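Inclusion membrane protein A (PDB 6E7E) is a SNARE-like protein of the chlamydial inclusion membrane that probably drives homotypic fusion of inclusions, its soluble domain being the part described here. Local coordinates at residues A[61-66]-A[144-149]; A[12-17]-A[92-97]; A[44-49]-A[126-131]; A[33-38]-A[48-53]; A[54-59]-A[137-142]. The protein carries 2 engineered substitutions. One frame throughout, in Å; residues are numbered along the deposited sequence.

Contact 1: A[61-66]-A[144-149]; sequences RDNYKG and QLSQLS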
# COMPACT_ATOMS: atom_id res chain seq x y z
N ARG A 61 -2.42 3.79 -4.42
CA ARG A 61 -3.45 2.93 -5.05
C ARG A 61 -2.83 2.21 -6.25
O ARG A 61 -3.14 1.03 -6.47
CB ARG A 61 -4.71 3.72 -5.40
CG ARG A 61 -4.58 4.71 -6.54
CD ARG A 61 -5.96 5.01 -7.12
NE ARG A 61 -5.95 6.16 -8.00
CZ ARG A 61 -6.11 7.43 -7.62
NH1 ARG A 61 -6.29 7.75 -6.35
NH2 ARG A 61 -6.07 8.39 -8.53
N ASP A 62 -1.92 2.89 -6.93
CA ASP A 62 -1.29 2.33 -8.15
C ASP A 62 -0.41 1.14 -7.76
O ASP A 62 -0.24 0.28 -8.58
CB ASP A 62 -0.51 3.40 -8.92
CG ASP A 62 -1.40 4.50 -9.46
OD1 ASP A 62 -2.50 4.16 -9.96
OD2 ASP A 62 -1.01 5.69 -9.35
N ASN A 63 0.04 1.05 -6.51
CA ASN A 63 0.98 -0.01 -6.05
C ASN A 63 0.25 -1.34 -5.81
O ASN A 63 0.96 -2.36 -5.60
CB ASN A 63 1.73 0.44 -4.80
CG ASN A 63 2.77 1.51 -5.10
OD1 ASN A 63 2.90 2.50 -4.37
ND2 ASN A 63 3.46 1.35 -6.21
N TYR A 64 -1.07 -1.40 -5.90
CA TYR A 64 -1.77 -2.72 -5.83
C TYR A 64 -2.73 -2.92 -7.00
O TYR A 64 -3.54 -3.85 -6.99
CB TYR A 64 -2.46 -2.96 -4.48
CG TYR A 64 -3.53 -1.96 -4.12
CD1 TYR A 64 -4.83 -2.11 -4.54
CD2 TYR A 64 -3.24 -0.84 -3.35
CE1 TYR A 64 -5.81 -1.19 -4.24
CE2 TYR A 64 -4.22 0.08 -3.03
CZ TYR A 64 -5.50 -0.07 -3.51
OH TYR A 64 -6.44 0.85 -3.17
N LYS A 65 -2.61 -2.10 -8.03
CA LYS A 65 -3.56 -2.16 -9.17
C LYS A 65 -3.62 -3.57 -9.78
O LYS A 65 -4.70 -3.95 -10.24
CB LYS A 65 -3.12 -1.14 -10.21
CG LYS A 65 -3.97 -1.10 -11.47
CD LYS A 65 -3.47 -0.14 -12.52
CE LYS A 65 -2.01 0.25 -12.36
NZ LYS A 65 -1.40 0.63 -13.66
N GLY A 66 -2.52 -4.31 -9.84
CA GLY A 66 -2.59 -5.63 -10.46
C GLY A 66 -3.50 -6.56 -9.70
O GLY A 66 -4.18 -7.39 -10.31
N GLN A 144 7.85 -4.05 -2.03
CA GLN A 144 7.54 -5.50 -2.20
C GLN A 144 6.14 -5.66 -2.83
O GLN A 144 5.98 -6.41 -3.80
CB GLN A 144 7.69 -6.22 -0.86
CG GLN A 144 7.21 -7.66 -0.82
CD GLN A 144 8.02 -8.51 0.14
OE1 GLN A 144 7.49 -9.12 1.07
NE2 GLN A 144 9.32 -8.54 -0.08
N LEU A 145 5.16 -4.94 -2.30
CA LEU A 145 3.79 -5.01 -2.85
C LEU A 145 3.75 -4.54 -4.32
O LEU A 145 3.13 -5.20 -5.16
CB LEU A 145 2.90 -4.14 -1.97
CG LEU A 145 1.46 -4.01 -2.46
CD1 LEU A 145 0.72 -5.34 -2.38
CD2 LEU A 145 0.72 -2.93 -1.68
N SER A 146 4.39 -3.41 -4.59
CA SER A 146 4.40 -2.77 -5.93
C SER A 146 4.99 -3.73 -6.97
O SER A 146 4.46 -3.81 -8.08
CB SER A 146 5.13 -1.45 -5.88
OG SER A 146 5.31 -0.86 -7.16
N GLN A 147 6.04 -4.45 -6.61
CA GLN A 147 6.65 -5.37 -7.58
C GLN A 147 5.67 -6.51 -7.90
O GLN A 147 5.53 -6.87 -9.08
CB GLN A 147 7.95 -5.91 -7.02
CG GLN A 147 8.72 -6.76 -8.01
CD GLN A 147 10.02 -7.22 -7.38
OE1 GLN A 147 10.02 -7.90 -6.36
NE2 GLN A 147 11.13 -6.86 -8.00
N LEU A 148 5.03 -7.10 -6.90
CA LEU A 148 4.02 -8.18 -7.16
C LEU A 148 2.90 -7.64 -8.05
O LEU A 148 2.46 -8.32 -8.99
CB LEU A 148 3.41 -8.68 -5.85
CG LEU A 148 4.34 -9.44 -4.91
CD1 LEU A 148 3.65 -9.80 -3.61
CD2 LEU A 148 4.90 -10.69 -5.55
N SER A 149 2.41 -6.45 -7.73
CA SER A 149 1.28 -5.81 -8.43
C SER A 149 1.64 -5.52 -9.88
O SER A 149 0.83 -5.80 -10.77
CB SER A 149 0.92 -4.55 -7.71
OG SER A 149 -0.08 -3.84 -8.39
O HOH W 1 1.17 -1.67 -9.43

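Contact 2: A[12-17]-A[92-97]; sequences QREVGS and DLKGSV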
# COMPACT_ATOMS: atom_id res chain seq x y z
N GLN A 12 -10.49 -11.26 -2.83
CA GLN A 12 -11.53 -10.27 -2.55
C GLN A 12 -11.29 -9.65 -1.17
O GLN A 12 -11.35 -8.43 -1.00
CB GLN A 12 -12.87 -10.94 -2.61
CG GLN A 12 -14.06 -10.07 -2.29
CD GLN A 12 -15.32 -10.90 -2.26
OE1 GLN A 12 -15.37 -12.02 -1.76
NE2 GLN A 12 -16.37 -10.34 -2.83
N ARG A 13 -11.00 -10.50 -0.20
CA ARG A 13 -10.73 -10.03 1.17
C ARG A 13 -9.49 -9.15 1.20
O ARG A 13 -9.50 -8.07 1.81
CB ARG A 13 -10.54 -11.26 2.06
CG ARG A 13 -10.16 -11.02 3.51
CD ARG A 13 -9.72 -12.33 4.20
NE ARG A 13 -10.71 -13.39 4.03
CZ ARG A 13 -10.57 -14.57 3.39
NH1 ARG A 13 -9.41 -14.97 2.91
NH2 ARG A 13 -11.63 -15.36 3.27
N GLU A 14 -8.41 -9.58 0.57
CA GLU A 14 -7.17 -8.79 0.64
C GLU A 14 -7.30 -7.49 -0.14
O GLU A 14 -6.75 -6.49 0.31
CB GLU A 14 -6.00 -9.63 0.14
CG GLU A 14 -5.72 -10.87 0.97
CD GLU A 14 -5.68 -10.64 2.48
OE1 GLU A 14 -4.94 -9.76 2.91
OE2 GLU A 14 -6.40 -11.33 3.22
N VAL A 15 -7.99 -7.48 -1.28
CA VAL A 15 -8.18 -6.21 -2.00
C VAL A 15 -9.07 -5.28 -1.20
O VAL A 15 -8.79 -4.07 -1.15
CB VAL A 15 -8.71 -6.46 -3.42
CG1 VAL A 15 -9.19 -5.18 -4.07
CG2 VAL A 15 -7.66 -7.14 -4.23
N GLY A 16 -10.08 -5.80 -0.53
CA GLY A 16 -10.88 -4.93 0.35
C GLY A 16 -9.98 -4.29 1.41
O GLY A 16 -10.11 -3.10 1.70
N SER A 17 -9.10 -5.07 1.99
CA SER A 17 -8.14 -4.55 3.00
C SER A 17 -7.19 -3.54 2.36
O SER A 17 -6.92 -2.51 2.99
CB SER A 17 -7.40 -5.68 3.63
OG SER A 17 -8.28 -6.43 4.41
N ASP A 92 1.29 -14.65 -0.20
CA ASP A 92 2.33 -13.60 0.01
C ASP A 92 1.63 -12.25 0.24
O ASP A 92 2.01 -11.49 1.15
CB ASP A 92 3.26 -13.54 -1.20
CG ASP A 92 4.57 -12.81 -0.98
OD1 ASP A 92 4.86 -12.43 0.18
OD2 ASP A 92 5.32 -12.68 -1.99
N LEU A 93 0.62 -11.94 -0.55
CA LEU A 93 -0.14 -10.68 -0.41
C LEU A 93 -0.71 -10.58 1.00
O LEU A 93 -0.72 -9.49 1.58
CB LEU A 93 -1.25 -10.64 -1.45
CG LEU A 93 -2.16 -9.43 -1.36
CD1 LEU A 93 -1.40 -8.13 -1.58
CD2 LEU A 93 -3.29 -9.56 -2.34
N LYS A 94 -1.20 -11.68 1.53
CA LYS A 94 -1.81 -11.65 2.88
C LYS A 94 -0.80 -11.11 3.89
O LYS A 94 -1.17 -10.38 4.82
CB LYS A 94 -2.23 -13.06 3.26
CG LYS A 94 -3.46 -13.58 2.57
CD LYS A 94 -3.89 -14.91 3.12
CE LYS A 94 -5.01 -15.53 2.33
NZ LYS A 94 -4.88 -17.00 2.36
N GLY A 95 0.46 -11.49 3.77
CA GLY A 95 1.56 -11.01 4.65
C GLY A 95 1.78 -9.51 4.47
O GLY A 95 1.97 -8.77 5.45
N SER A 96 1.80 -9.04 3.23
CA SER A 96 1.97 -7.60 2.94
C SER A 96 0.84 -6.80 3.58
O SER A 96 1.10 -5.75 4.18
CB SER A 96 1.99 -7.36 1.46
OG SER A 96 3.20 -7.75 0.85
N VAL A 97 -0.38 -7.25 3.39
CA VAL A 97 -1.55 -6.54 3.94
C VAL A 97 -1.42 -6.45 5.46
O VAL A 97 -1.62 -5.37 6.04
CB VAL A 97 -2.84 -7.23 3.51
CG1 VAL A 97 -4.02 -6.75 4.32
CG2 VAL A 97 -3.10 -7.02 2.03
O HOH W 2 -3.86 -10.13 5.40

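Contact 3: A[44-49]-A[126-131]; sequences KDLSAV and AAIEEL. Engineered in segment 126-131: Ala126 (natural residue Val), Ala127 (natural residue Val).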
# COMPACT_ATOMS: atom_id res chain seq x y z
N LYS A 44 13.89 21.06 11.47
CA LYS A 44 14.18 20.73 10.06
C LYS A 44 14.15 19.20 9.85
O LYS A 44 13.68 18.75 8.81
CB LYS A 44 15.50 21.35 9.64
CG LYS A 44 15.44 22.87 9.49
CD LYS A 44 14.77 23.35 8.22
CE LYS A 44 15.11 24.78 7.85
NZ LYS A 44 14.19 25.33 6.83
N ASP A 45 14.65 18.42 10.80
CA ASP A 45 14.72 16.95 10.65
C ASP A 45 13.30 16.39 10.67
O ASP A 45 12.95 15.55 9.83
CB ASP A 45 15.59 16.31 11.72
CG ASP A 45 16.25 15.01 11.27
OD1 ASP A 45 16.25 14.74 10.06
OD2 ASP A 45 16.71 14.27 12.14
N LEU A 46 12.45 16.85 11.58
CA LEU A 46 11.05 16.40 11.60
C LEU A 46 10.37 16.80 10.30
O LEU A 46 9.59 16.03 9.75
CB LEU A 46 10.32 16.99 12.80
CG LEU A 46 8.83 16.68 12.85
CD1 LEU A 46 8.56 15.18 12.93
CD2 LEU A 46 8.19 17.41 14.00
N SER A 47 10.63 18.01 9.83
CA SER A 47 9.96 18.49 8.62
C SER A 47 10.36 17.60 7.43
O SER A 47 9.51 17.27 6.57
CB SER A 47 10.28 19.95 8.40
OG SER A 47 9.67 20.44 7.23
N ALA A 48 11.63 17.24 7.32
CA ALA A 48 12.13 16.43 6.19
C ALA A 48 11.53 15.02 6.26
O ALA A 48 11.08 14.50 5.22
CB ALA A 48 13.64 16.40 6.21
N VAL A 49 11.52 14.38 7.43
CA VAL A 49 10.96 13.01 7.50
C VAL A 49 9.46 13.07 7.18
O VAL A 49 8.94 12.15 6.55
CB VAL A 49 11.24 12.32 8.85
CG1 VAL A 49 10.53 12.87 10.07
CG2 VAL A 49 10.85 10.85 8.75
N ALA A 126 13.40 11.32 20.04
CA ALA A 126 12.94 9.92 20.01
C ALA A 126 11.82 9.78 18.99
O ALA A 126 11.78 8.78 18.25
CB ALA A 126 12.47 9.47 21.37
N ALA A 127 10.91 10.75 18.92
CA ALA A 127 9.78 10.67 17.98
C ALA A 127 10.30 10.71 16.55
O ALA A 127 9.78 9.98 15.69
CB ALA A 127 8.79 11.78 18.23
N ILE A 128 11.27 11.56 16.29
CA ILE A 128 11.84 11.68 14.93
C ILE A 128 12.48 10.34 14.54
O ILE A 128 12.30 9.88 13.41
CB ILE A 128 12.80 12.86 14.84
CG1 ILE A 128 12.05 14.18 14.96
CG2 ILE A 128 13.64 12.79 13.56
CD1 ILE A 128 12.94 15.36 15.25
N GLU A 129 13.21 9.72 15.45
CA GLU A 129 13.87 8.43 15.17
C GLU A 129 12.82 7.36 14.89
O GLU A 129 13.01 6.56 13.97
CB GLU A 129 14.75 8.06 16.35
CG GLU A 129 15.33 6.68 16.24
CD GLU A 129 16.16 6.49 15.00
OE1 GLU A 129 16.59 7.50 14.39
OE2 GLU A 129 16.37 5.32 14.66
N GLU A 130 11.73 7.35 15.64
CA GLU A 130 10.66 6.38 15.40
C GLU A 130 10.06 6.61 14.01
O GLU A 130 9.80 5.63 13.28
CB GLU A 130 9.61 6.48 16.48
CG GLU A 130 8.54 5.44 16.32
CD GLU A 130 7.53 5.38 17.45
OE1 GLU A 130 7.49 6.33 18.25
OE2 GLU A 130 6.79 4.38 17.53
N LEU A 131 9.84 7.85 13.64
CA LEU A 131 9.26 8.18 12.34
C LEU A 131 10.19 7.71 11.22
O LEU A 131 9.71 7.15 10.22
CB LEU A 131 8.97 9.67 12.23
CG LEU A 131 7.75 10.11 13.01
CD1 LEU A 131 7.73 11.64 13.09
CD2 LEU A 131 6.48 9.59 12.38

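Contact 4: A[33-38]-A[48-53]; sequences LHLSKE and AVSQDF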
# COMPACT_ATOMS: atom_id res chain seq x y z
N LEU A 33 1.97 15.96 5.52
CA LEU A 33 2.16 17.21 4.76
C LEU A 33 1.94 18.40 5.70
O LEU A 33 2.75 19.32 5.74
CB LEU A 33 1.19 17.27 3.59
CG LEU A 33 1.30 18.54 2.76
CD1 LEU A 33 2.68 18.67 2.14
CD2 LEU A 33 0.24 18.49 1.67
N HIS A 34 0.85 18.38 6.44
CA HIS A 34 0.60 19.43 7.45
C HIS A 34 1.80 19.55 8.39
O HIS A 34 2.29 20.64 8.62
CB HIS A 34 -0.67 19.14 8.23
CG HIS A 34 -1.94 19.60 7.60
ND1 HIS A 34 -2.75 18.93 6.69
CD2 HIS A 34 -2.56 20.77 7.84
CE1 HIS A 34 -3.81 19.70 6.46
NE2 HIS A 34 -3.69 20.82 7.12
N LEU A 35 2.22 18.44 8.97
CA LEU A 35 3.29 18.44 9.99
C LEU A 35 4.56 19.01 9.38
O LEU A 35 5.29 19.76 10.04
CB LEU A 35 3.48 17.03 10.54
CG LEU A 35 4.20 16.95 11.88
CD1 LEU A 35 3.29 17.44 12.99
CD2 LEU A 35 4.62 15.50 12.14
N SER A 36 4.86 18.63 8.15
CA SER A 36 6.07 19.08 7.47
C SER A 36 6.10 20.61 7.40
O SER A 36 7.13 21.22 7.67
CB SER A 36 6.21 18.43 6.12
OG SER A 36 7.38 18.87 5.52
N LYS A 37 4.97 21.21 7.06
CA LYS A 37 4.91 22.68 6.91
C LYS A 37 4.88 23.34 8.28
O LYS A 37 5.53 24.36 8.47
CB LYS A 37 3.67 23.06 6.12
CG LYS A 37 3.66 22.51 4.71
CD LYS A 37 4.91 22.79 3.93
CE LYS A 37 4.83 22.33 2.50
NZ LYS A 37 6.17 22.26 1.87
N GLU A 38 4.16 22.77 9.23
CA GLU A 38 4.06 23.34 10.59
C GLU A 38 5.45 23.45 11.22
O GLU A 38 5.67 24.39 11.96
CB GLU A 38 3.19 22.44 11.45
CG GLU A 38 1.71 22.51 11.17
CD GLU A 38 0.97 21.38 11.86
OE1 GLU A 38 1.45 20.97 12.97
OE2 GLU A 38 -0.08 20.94 11.32
N ALA A 48 11.63 17.24 7.32
CA ALA A 48 12.13 16.43 6.19
C ALA A 48 11.53 15.02 6.26
O ALA A 48 11.08 14.50 5.22
CB ALA A 48 13.64 16.40 6.21
N VAL A 49 11.52 14.38 7.43
CA VAL A 49 10.96 13.01 7.50
C VAL A 49 9.46 13.07 7.18
O VAL A 49 8.94 12.15 6.55
CB VAL A 49 11.24 12.32 8.85
CG1 VAL A 49 10.53 12.87 10.07
CG2 VAL A 49 10.85 10.85 8.75
N SER A 50 8.78 14.12 7.61
CA SER A 50 7.35 14.27 7.33
C SER A 50 7.13 14.41 5.82
O SER A 50 6.20 13.79 5.28
CB SER A 50 6.81 15.44 8.11
OG SER A 50 6.88 15.24 9.51
N GLN A 51 7.94 15.20 5.15
CA GLN A 51 7.85 15.30 3.67
C GLN A 51 8.13 13.93 3.03
O GLN A 51 7.48 13.59 2.04
CB GLN A 51 8.80 16.38 3.16
CG GLN A 51 8.90 16.44 1.64
CD GLN A 51 7.61 16.75 0.90
OE1 GLN A 51 6.79 17.54 1.36
NE2 GLN A 51 7.44 16.14 -0.26
N ASP A 52 9.02 13.14 3.62
CA ASP A 52 9.28 11.78 3.11
C ASP A 52 8.04 10.90 3.21
O ASP A 52 7.78 10.10 2.28
CB ASP A 52 10.41 11.09 3.89
CG ASP A 52 11.79 11.66 3.71
OD1 ASP A 52 12.01 12.37 2.72
OD2 ASP A 52 12.62 11.36 4.58
N PHE A 53 7.27 10.99 4.28
CA PHE A 53 6.01 10.22 4.34
C PHE A 53 5.07 10.70 3.24
O PHE A 53 4.41 9.89 2.59
CB PHE A 53 5.33 10.36 5.68
CG PHE A 53 5.88 9.43 6.72
CD1 PHE A 53 5.51 8.12 6.70
CD2 PHE A 53 6.76 9.84 7.69
CE1 PHE A 53 5.99 7.22 7.63
CE2 PHE A 53 7.24 8.94 8.62
CZ PHE A 53 6.84 7.64 8.60
O HOH W 3 7.02 19.71 2.92

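Contact 5: A[54-59]-A[137-142]; sequences YSCLQG and SLRDEI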
# COMPACT_ATOMS: atom_id res chain seq x y z
N TYR A 54 4.99 12.00 3.03
CA TYR A 54 4.11 12.55 1.99
C TYR A 54 4.49 11.92 0.64
O TYR A 54 3.65 11.43 -0.11
CB TYR A 54 4.14 14.07 1.93
CG TYR A 54 3.10 14.57 0.95
CD1 TYR A 54 1.75 14.55 1.31
CD2 TYR A 54 3.41 14.93 -0.33
CE1 TYR A 54 0.75 14.91 0.43
CE2 TYR A 54 2.43 15.32 -1.22
CZ TYR A 54 1.10 15.30 -0.85
OH TYR A 54 0.14 15.66 -1.75
N SER A 55 5.77 11.95 0.34
CA SER A 55 6.31 11.51 -0.96
C SER A 55 6.16 9.99 -1.12
O SER A 55 5.75 9.53 -2.21
CB SER A 55 7.75 11.94 -1.08
OG SER A 55 7.85 13.35 -1.18
N CYS A 56 6.49 9.20 -0.11
CA CYS A 56 6.53 7.74 -0.31
C CYS A 56 5.10 7.19 -0.39
O CYS A 56 4.91 6.10 -0.96
CB CYS A 56 7.41 7.04 0.72
SG CYS A 56 6.61 6.77 2.30
N LEU A 57 4.10 7.91 0.09
CA LEU A 57 2.69 7.46 0.05
C LEU A 57 1.98 7.95 -1.22
O LEU A 57 0.87 7.47 -1.49
CB LEU A 57 1.98 7.89 1.33
CG LEU A 57 2.53 7.23 2.59
CD1 LEU A 57 1.81 7.74 3.82
CD2 LEU A 57 2.40 5.72 2.52
N GLN A 58 2.62 8.79 -2.04
CA GLN A 58 2.08 9.22 -3.34
C GLN A 58 1.78 7.99 -4.20
O GLN A 58 2.64 7.10 -4.30
CB GLN A 58 3.05 10.13 -4.10
CG GLN A 58 3.19 11.52 -3.52
CD GLN A 58 4.10 12.41 -4.34
OE1 GLN A 58 3.69 13.44 -4.85
NE2 GLN A 58 5.36 12.01 -4.45
N GLY A 59 0.59 7.96 -4.79
CA GLY A 59 0.24 6.95 -5.78
C GLY A 59 0.14 5.57 -5.16
O GLY A 59 0.30 4.58 -5.91
N SER A 137 10.50 1.14 7.03
CA SER A 137 9.73 -0.11 6.99
C SER A 137 8.62 -0.02 5.94
O SER A 137 8.43 -0.96 5.15
CB SER A 137 9.19 -0.39 8.34
OG SER A 137 8.51 -1.62 8.31
N LEU A 138 8.01 1.06 5.91
CA LEU A 138 6.88 1.29 5.00
C LEU A 138 7.35 1.32 3.56
O LEU A 138 6.69 0.75 2.69
CB LEU A 138 6.23 2.60 5.37
CG LEU A 138 5.07 3.04 4.49
CD1 LEU A 138 3.97 2.03 4.60
CD2 LEU A 138 4.52 4.40 4.90
N ARG A 139 8.49 1.99 3.28
CA ARG A 139 9.09 1.99 1.94
C ARG A 139 9.37 0.55 1.53
O ARG A 139 9.10 0.19 0.37
CB ARG A 139 10.38 2.80 1.94
CG ARG A 139 10.15 4.30 1.83
CD ARG A 139 11.46 5.02 1.93
NE ARG A 139 11.32 6.41 1.55
CZ ARG A 139 12.19 7.35 1.87
NH1 ARG A 139 13.26 7.05 2.59
NH2 ARG A 139 11.99 8.60 1.48
N ASP A 140 9.94 -0.25 2.41
CA ASP A 140 10.28 -1.66 2.10
C ASP A 140 8.98 -2.40 1.73
O ASP A 140 8.92 -3.14 0.75
CB ASP A 140 11.04 -2.32 3.25
CG ASP A 140 12.51 -1.92 3.35
OD1 ASP A 140 13.02 -1.29 2.40
OD2 ASP A 140 13.13 -2.23 4.40
N GLU A 141 7.95 -2.26 2.56
CA GLU A 141 6.70 -3.02 2.32
C GLU A 141 6.06 -2.56 1.00
O GLU A 141 5.52 -3.41 0.25
CB GLU A 141 5.75 -2.79 3.48
CG GLU A 141 6.17 -3.44 4.78
CD GLU A 141 6.21 -4.96 4.77
OE1 GLU A 141 5.59 -5.58 3.92
OE2 GLU A 141 6.86 -5.50 5.66
N ILE A 142 6.01 -1.27 0.75
CA ILE A 142 5.36 -0.74 -0.48
C ILE A 142 6.14 -1.24 -1.69
O ILE A 142 5.50 -1.61 -2.71
CB ILE A 142 5.21 0.79 -0.43
CG1 ILE A 142 4.25 1.21 0.69
CG2 ILE A 142 4.75 1.33 -1.76
CD1 ILE A 142 4.25 2.70 0.94

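Contact 1: A[61-66]-A[144-149]
The backbones of 61-66 and 144-149 come unusually near at two places: the CA atoms of Asn63 and Ser146 are 4.4 Å apart, and those of Gly66 and Ser149 are equally close. Segment 144-149 is regular helix; 61-66 is a turn that enters helix 65-73, with Tyr64 at its N-cap position. Small residues help: Ser146 in the first pair, Gly66 and Ser149 in the second. Gly66 has no side chain to intervene, and its CA lies 3.4 Å from Ser149 O in a CA-H...O contact.

Ser149 is the main polar link. With OG anti to its backbone N (chi1 175°), the hydroxyl reaches into the turn and accepts a nearly straight bond from Gly66 N at 2.9 Å (161° at the hydrogen). This suits an amide in the first helical turn, where regular i to i-4 bonds are not yet established. A water lying 2.7 Å from Ser149 OG donates to Asp62 O at 2.6 Å, a second tie to the turn. Beside this, Asn63 O rests on Leu145 CG at 3.6 Å, and the Asn63 amide end lies along Ser146.

The contact joins the linker and the start of helix 65-73 to helix 125-165. The Tyr64 side chain leads off to Leu18 and Asn22 of helix 4-38, while Leu145 continues inward to Phe67 and to Leu93 and Leu100 of helix 87-107.

Contact 2: A[12-17]-A[92-97]
Glu14 fills the gap between 12-17 and 92-97, meeting Leu93, Lys94 and Val97 at once. The two segments belong to long helices of the helical bundle that makes up this domain; they run in the same direction at 26°, with axes 10.1 Å apart, a spacing that leaves room for a layer of side chains. Glu14 CB packs on Leu93 CD2 at 3.7 Å. Beyond it the chain bends at chi2 (-48°), which lays the carboxylate across the methylene part of Lys94, the two side chains nearly perpendicular, with Glu14 CD 3.7 Å from Lys94 CG. OE1 then presses on the branch point of Val97, 3.3 Å from its CB.

A carboxylate in such apolar company needs a polar partner, and a water supplies one: it donates to Glu14 OE1 at 2.7 Å and to Lys94 O at 2.8 Å, using both of its protons and joining side chain to backbone. Burial would tend to raise the pKa of Glu14, the nearby Lys94 and Arg13 to lower it. The ammonium of Lys94 gives little direct relief, since NZ stays 5.9 Å from Glu14 OE2 and has a long, weak ion pair with Asp10 instead.

Further out, Asp10 also holds Arg13 through a salt bridge, which places an acid between two basic side chains. Leu93 continues into the apolar layer with Leu11, Leu18 and Phe67. Ser17 is small and two-faced: OG hydrogen-bonds Arg101, and CB touches Val97 CG1 at 3.6 Å.

Contact 3: A[44-49]-A[126-131]
Ile128 points at segment 44-49 and lies slantwise between Asp45 and Leu46, one branch for each. CG1 sits beside the backbone N (chi1 -69°), so that CD1 runs out along Leu46 and meets its CB at 3.9 Å, while the CG2 branch is left to face Asp45, 3.7 Å from its OD2. A beta-branched residue suits this place because its two arms cover two neighbouring residues. The carboxylate is not held by Ile128: OD2 forms a salt bridge with Lys132, one turn after Ile128 on helix 125-165, and the methyl merely packs beside that pair.

One turn on, Leu131 repeats the pattern with Leu46 and Val49. Its CD1 methyl touches Leu46 CD1 at 3.6 Å, two branched ends meeting at a slant. Both segments are parallel members of the helical bundle, crossing at 23° with axes 10.0 Å apart, so contacts fall at matching turns of each helix.

Val49 crosses Leu131 at about a right angle. Its CG1 occupies the hindered place between backbone N and carbonyl carbon (chi1 69°), and CG2 reaches Leu131 CB at 4.1 Å. Leu46 and Leu131 extend the apolar layer toward helices 4-38 and 110-119, touching Leu35 and Val114 in the first case and Phe32 and Leu110 in the second. Ala127, an engineered replacement for valine, lies against Val114.

Contact 4: A[33-38]-A[48-53]
Van der Waals packing centres on Ser36 and Ser50, whose CB atoms meet at 3.6 Å. Two small side chains at this point let the axes of the two segments approach to 7.8 Å, closer than bulkier residues would ordinarily permit. The segments are antiparallel, with 157° between their directions: the loop 39-43 joins helix 4-38 to helix 44-57, making a helical hairpin. Around the serine pair, Leu35 CD2 rests 3.5 Å from Ser50 OG, and Ser36 OG lies alongside Gln51 CB at 3.7 Å.

Polar contact is indirect and runs through one water. It donates to Ser36 OG at 2.8 Å and to Gln51 OE1 at 2.7 Å, and accepts from Lys37 NZ at 2.9 Å. Both its protons are therefore spent, and the ammonium donor holds it from a third direction. The Gln51 chain, anti to the backbone N at chi1, bends at chi2 (61°), which carries OE1 to the water. Ser50 OG is satisfied differently: it is hydrogen-bonded to Leu46 O, so the hydroxyl beside the Leu35 methyl has its polar partner within its own helix.

Leu35 carries on to Leu46 and to Ala111 and Arg115 of helix 110-119. Further along, Phe53 stacks with Phe32 of helix 4-38 and packs on Leu131, while Asp52 forms a salt bridge with Arg135, so helix 125-165 lies against the second arm of the hairpin.

Contact 5: A[54-59]-A[137-142]
Cys56 faces segment 137-142 and meets three of its residues. SG is placed between backbone N and carbonyl carbon (chi1 81°) and touches Leu138 CD2 at 4.1 Å. Its CB lies against the arm of Arg139, about 4.0 Å from CG, and its carbonyl O packs on Ile142 CD1. Cysteine suits the spot: it is compact, and its sulphur sits easily beside methyl groups. Arg139 stays extended from CG to NE, so its aliphatic part flanks Cys56 while the guanidinium goes on to Asp52 in a long, weak ion pair. Arg135 forms a salt bridge with the same Asp52, which probably eases the closeness of the two arginines.

Leu57 comes next. This is a hydrophobic layer of the helical bundle, shared with helices 4-38 and 87-107: Leu57 also touches Leu25, and Leu138 touches Leu100. The Leu57 side chain crosses those of Leu138 and Ile142 at about a right angle, and its CD2 touches both. It stands 3.4 Å from Leu138 CD2, tighter than usual for methyl carbons, and 3.9 Å from Ile142 CD1.

Gln58 N is bonded to Ser55 O at 3.2 Å, and Gln58 NE2 adds a weak bond to the same carbonyl. Gly59 then takes a positive phi of 68°, a conformation glycine adopts readily, and the next residue, Phe60, packs on Ile142.

Overall arrangement
The five contacts are strung along one elongated helical bundle, with contacts 2 and 3 toward opposite ends, their centres 30 Å apart. Contacts 1, 3 and 5 all use helix 125-165, and contacts 3, 4 and 5 all use helix 44-57. Contacts 3 and 4, 9 Å apart between centres, share Ala48 and Val49 and are joined by a probable hydrogen bond from Ser47 OG to Ser36 O (2.7 Å). Contact 4 meets contact 5 where Leu33 CB packs on Tyr54 CD1 at 3.6 Å. Contact 5 reaches contact 1 through Ile142 and Asn63, and contact 1 touches contact 2 where Leu145 CD1 lies 3.6 Å from Leu93 CD1.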